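Long-range contact in lysyl oxidase (Pichia pastoris, PDB 1W7C), which probably oxidises primary amines, including the side chains of peptidyl lysine, using copper and a topaquinone cofactor: residues L146-R156 against Y167-A175. Numbering follows the deposited sequence.
Sequences LNKNLNTTIMR and YEDMGCHSA. With NAG (2-acetamido-2-deoxy-beta-D-glucopyranose), chain R.
An N-glycosylation site, with the sequon Asn151-Thr152-Thr153, is built here around the ring of Tyr167. Asn151 carries an N-acetylglucosamine on ND2, and its CB lies over one face of the Tyr167 ring, 4.1 Å from the centroid, as a CH-pi contact. The Asn151 amide plane is 17° from the ring plane. Tyr167 OH donates to Asn147 OD1 at 2.6 Å, in the carbonyl plane and on a lone pair. The other end of that amide is also held: Asn147 ND2 gives a hydrogen bond to the sugar acetamide oxygen O7 at 3.0 Å. Asn147 CG is anti to the backbone N (chi1 -175°), which carries the amide to both partners.

Arg156 joins the glycan asparagine to Glu168. Its NH1 donates to Asn151 OD1 and to Glu168 OE1, each at 2.8 Å. Its NH2 reaches Glu168 OE2 at 2.9 Å. This makes an end-on, two-pronged salt bridge, with both carboxylate oxygens met on their syn side and the two planes 33° apart. NAG C5 and O6 lie over one guanidinium face. A water lies over the opposite face and links Arg156 O to Tyr167 N.

The fold brings helix 136-150 against strand 170-180, an outermost strand of a five-stranded antiparallel sheet within this chain. Leu146 and Leu150, one turn apart, point toward the strand. Leu150 CD1 packs on Cys172 CB at 3.5 Å, beside the disulfide from Cys172 to Cys193 on the next strand. Leu146 CD1 meets Ser174 OG at 3.7 Å, and Phe211 and Phe213 also touch Leu146. Leu150 O is buried without a polar partner. Past Asn151, Thr152 is the N-cap of helix 153-163, and its OG1 accepts from Met155 N.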
loop_
_atom_site.group_PDB
_atom_site.type_symbol
_atom_site.label_atom_id
_atom_site.label_comp_id
_atom_site.label_asym_id
_atom_site.label_seq_id
_atom_site.Cartn_x
_atom_site.Cartn_y
_atom_site.Cartn_z
ATOM N N LEU A 146 -37.909 25.353 2.732
ATOM C CA LEU A 146 -36.808 26.282 2.854
ATOM C C LEU A 146 -37.007 27.509 1.971
ATOM O O LEU A 146 -36.764 28.617 2.411
ATOM C CB LEU A 146 -35.476 25.593 2.555
ATOM C CG LEU A 146 -34.986 24.615 3.626
ATOM C CD1 LEU A 146 -33.624 24.097 3.237
ATOM C CD2 LEU A 146 -34.919 25.274 4.979
ATOM N N ASN A 147 -37.484 27.327 0.754
ATOM C CA ASN A 147 -37.738 28.468 -0.125
ATOM C C ASN A 147 -38.812 29.398 0.455
ATOM O O ASN A 147 -38.688 30.615 0.396
ATOM C CB ASN A 147 -38.136 27.982 -1.502
ATOM C CG ASN A 147 -38.308 29.122 -2.499
ATOM O OD1 ASN A 147 -37.339 29.826 -2.844
ATOM N ND2 ASN A 147 -39.540 29.312 -2.972
ATOM N N LYS A 148 -39.839 28.802 1.063
ATOM C CA LYS A 148 -40.925 29.551 1.703
ATOM C C LYS A 148 -40.399 30.467 2.822
ATOM O O LYS A 148 -40.862 31.588 2.992
ATOM C CB LYS A 148 -41.985 28.578 2.246
ATOM C CG LYS A 148 -43.257 29.220 2.783
ATOM C CD LYS A 148 -44.307 28.139 3.094
ATOM C CE LYS A 148 -45.638 28.753 3.575
ATOM N NZ LYS A 148 -46.796 27.841 3.305
ATOM N N ASN A 149 -39.410 29.991 3.566
ATOM C CA ASN A 149 -38.828 30.772 4.658
ATOM C C ASN A 149 -37.696 31.717 4.244
ATOM O O ASN A 149 -37.605 32.847 4.737
ATOM C CB ASN A 149 -38.347 29.832 5.760
ATOM C CG ASN A 149 -39.479 29.328 6.609
ATOM O OD1 ASN A 149 -39.760 29.887 7.675
ATOM N ND2 ASN A 149 -40.170 28.295 6.134
ATOM N N LEU A 150 -36.832 31.253 3.350
ATOM C CA LEU A 150 -35.614 31.989 2.995
ATOM C C LEU A 150 -35.829 33.021 1.888
ATOM O O LEU A 150 -35.014 33.931 1.747
ATOM C CB LEU A 150 -34.469 31.029 2.613
ATOM C CG LEU A 150 -34.042 30.078 3.744
ATOM C CD1 LEU A 150 -33.019 29.096 3.201
ATOM C CD2 LEU A 150 -33.458 30.809 4.949
ATOM N N ASN A 151 -36.927 32.912 1.137
ATOM C CA ASN A 151 -37.193 33.840 0.038
ATOM C C ASN A 151 -38.251 34.909 0.358
ATOM O O ASN A 151 -38.878 35.454 -0.548
ATOM C CB ASN A 151 -37.585 33.075 -1.233
ATOM C CG ASN A 151 -37.376 33.889 -2.502
ATOM O OD1 ASN A 151 -36.426 34.683 -2.598
ATOM N ND2 ASN A 151 -38.264 33.683 -3.485
ATOM N N THR A 152 -38.411 35.245 1.631
ATOM C CA THR A 152 -39.254 36.390 2.005
ATOM C C THR A 152 -38.505 37.692 1.736
ATOM O O THR A 152 -37.304 37.702 1.579
ATOM C CB THR A 152 -39.657 36.338 3.492
ATOM O OG1 THR A 152 -38.480 36.395 4.321
ATOM C CG2 THR A 152 -40.345 35.022 3.831
ATOM N N THR A 153 -39.222 38.796 1.705
ATOM C CA THR A 153 -38.590 40.092 1.522
ATOM C C THR A 153 -37.473 40.319 2.556
ATOM O O THR A 153 -36.366 40.736 2.195
ATOM C CB THR A 153 -39.668 41.188 1.618
ATOM O OG1 THR A 153 -40.655 40.996 0.590
ATOM C CG2 THR A 153 -39.088 42.572 1.340
ATOM N N ILE A 154 -37.751 40.017 3.824
ATOM C CA ILE A 154 -36.763 40.198 4.902
ATOM C C ILE A 154 -35.569 39.249 4.754
ATOM O O ILE A 154 -34.429 39.687 4.825
ATOM C CB ILE A 154 -37.414 40.048 6.299
ATOM C CG1 ILE A 154 -38.353 41.228 6.567
ATOM C CG2 ILE A 154 -36.345 39.996 7.403
ATOM C CD1 ILE A 154 -39.301 41.017 7.742
ATOM N N MET A 155 -35.818 37.957 4.542
ATOM C CA MET A 155 -34.698 37.026 4.440
ATOM C C MET A 155 -33.859 37.231 3.185
ATOM O O MET A 155 -32.665 36.989 3.221
ATOM C CB MET A 155 -35.145 35.571 4.595
ATOM C CG MET A 155 -35.426 35.178 6.036
ATOM S SD MET A 155 -34.063 35.543 7.200
ATOM C CE MET A 155 -32.743 34.542 6.502
ATOM N N ARG A 156 -34.456 37.702 2.088
ATOM C CA ARG A 156 -33.668 38.031 0.897
ATOM C C ARG A 156 -32.661 39.130 1.241
ATOM O O ARG A 156 -31.499 39.054 0.850
ATOM C CB ARG A 156 -34.574 38.473 -0.261
ATOM C CG ARG A 156 -35.361 37.362 -0.916
ATOM C CD ARG A 156 -36.327 37.871 -1.990
ATOM N NE ARG A 156 -35.591 38.509 -3.078
ATOM C CZ ARG A 156 -34.988 37.854 -4.063
ATOM N NH1 ARG A 156 -35.067 36.536 -4.134
ATOM N NH2 ARG A 156 -34.320 38.521 -4.992
ATOM N N TYR A 167 -30.322 35.966 -3.253
ATOM C CA TYR A 167 -30.836 34.612 -3.097
ATOM C C TYR A 167 -30.712 33.748 -4.355
ATOM O O TYR A 167 -30.379 32.571 -4.246
ATOM C CB TYR A 167 -32.288 34.689 -2.662
ATOM C CG TYR A 167 -32.985 33.364 -2.413
ATOM C CD1 TYR A 167 -32.682 32.587 -1.299
ATOM C CD2 TYR A 167 -33.988 32.916 -3.269
ATOM C CE1 TYR A 167 -33.347 31.405 -1.047
ATOM C CE2 TYR A 167 -34.665 31.734 -3.019
ATOM C CZ TYR A 167 -34.335 30.977 -1.912
ATOM O OH TYR A 167 -35.016 29.818 -1.648
ATOM N N GLU A 168 -30.912 34.347 -5.538
ATOM C CA GLU A 168 -30.871 33.610 -6.801
ATOM C C GLU A 168 -29.484 33.008 -7.070
ATOM O O GLU A 168 -29.351 32.071 -7.865
ATOM C CB GLU A 168 -31.226 34.522 -7.983
ATOM C CG GLU A 168 -32.703 34.853 -8.136
ATOM C CD GLU A 168 -33.269 35.597 -6.951
ATOM O OE1 GLU A 168 -34.308 35.133 -6.432
ATOM O OE2 GLU A 168 -32.672 36.635 -6.534
ATOM N N ASP A 169 -28.453 33.582 -6.445
ATOM C CA ASP A 169 -27.065 33.213 -6.711
ATOM C C ASP A 169 -26.495 32.253 -5.672
ATOM O O ASP A 169 -25.299 31.975 -5.688
ATOM C CB ASP A 169 -26.190 34.483 -6.759
ATOM C CG ASP A 169 -26.500 35.364 -7.921
ATOM O OD1 ASP A 169 -27.293 34.954 -8.781
ATOM O OD2 ASP A 169 -25.975 36.482 -8.057
ATOM N N MET A 170 -27.333 31.756 -4.769
ATOM C CA MET A 170 -26.926 30.774 -3.773
ATOM C C MET A 170 -27.918 29.609 -3.752
ATOM O O MET A 170 -29.010 29.669 -4.335
ATOM C CB MET A 170 -26.793 31.443 -2.391
ATOM C CG MET A 170 -28.129 31.777 -1.719
ATOM S SD MET A 170 -27.970 32.721 -0.215
ATOM C CE MET A 170 -27.303 34.296 -0.843
ATOM N N GLY A 171 -27.526 28.559 -3.057
ATOM C CA GLY A 171 -28.369 27.406 -2.874
ATOM C C GLY A 171 -28.328 26.966 -1.427
ATOM O O GLY A 171 -27.259 26.723 -0.849
ATOM N N CYS A 172 -29.503 26.849 -0.829
ATOM C CA CYS A 172 -29.613 26.500 0.576
ATOM C C CYS A 172 -30.176 25.089 0.668
ATOM O O CYS A 172 -31.012 24.681 -0.161
ATOM C CB CYS A 172 -30.480 27.545 1.306
ATOM S SG CYS A 172 -29.840 29.252 1.075
ATOM N N HIS A 173 -29.686 24.343 1.646
ATOM C CA HIS A 173 -29.890 22.894 1.719
ATOM C C HIS A 173 -29.631 22.387 3.151
ATOM O O HIS A 173 -29.153 23.119 4.009
ATOM C CB HIS A 173 -28.966 22.184 0.722
ATOM C CG HIS A 173 -27.527 22.523 0.904
ATOM N ND1 HIS A 173 -26.627 21.654 1.466
ATOM C CD2 HIS A 173 -26.833 23.653 0.623
ATOM C CE1 HIS A 173 -25.439 22.231 1.536
ATOM N NE2 HIS A 173 -25.538 23.447 1.035
ATOM N N SER A 174 -30.020 21.144 3.389
ATOM C CA SER A 174 -30.164 20.569 4.718
ATOM C C SER A 174 -29.067 19.532 4.999
ATOM O O SER A 174 -28.668 18.762 4.123
ATOM C CB SER A 174 -31.543 19.901 4.815
ATOM O OG SER A 174 -32.586 20.846 4.685
ATOM N N ALA A 175 -28.644 19.469 6.256
ATOM C CA ALA A 175 -27.629 18.518 6.733
ATOM C C ALA A 175 -28.230 17.127 6.869
ATOM O O ALA A 175 -29.424 16.971 7.153
ATOM C CB ALA A 175 -27.073 18.964 8.053
HETATM C C1 NAG R . -37.991 34.460 -4.672
HETATM C C2 NAG R . -38.590 33.613 -5.824
HETATM C C3 NAG R . -38.560 34.366 -7.159
HETATM C C4 NAG R . -39.153 35.757 -6.981
HETATM C C5 NAG R . -38.510 36.470 -5.794
HETATM C C6 NAG R . -39.140 37.848 -5.618
HETATM C C7 NAG R . -38.379 31.147 -5.837
HETATM C C8 NAG R . -37.469 29.991 -6.163
HETATM N N2 NAG R . -37.846 32.366 -5.958
HETATM O O3 NAG R . -39.294 33.677 -8.158
HETATM O O4 NAG R . -38.967 36.528 -8.150
HETATM O O5 NAG R . -38.670 35.699 -4.618
HETATM O O6 NAG R . -39.182 38.191 -4.254
HETATM O O7 NAG R . -39.532 30.930 -5.473
HETATM O O HOH W 1 -31.528 38.187 -1.770
#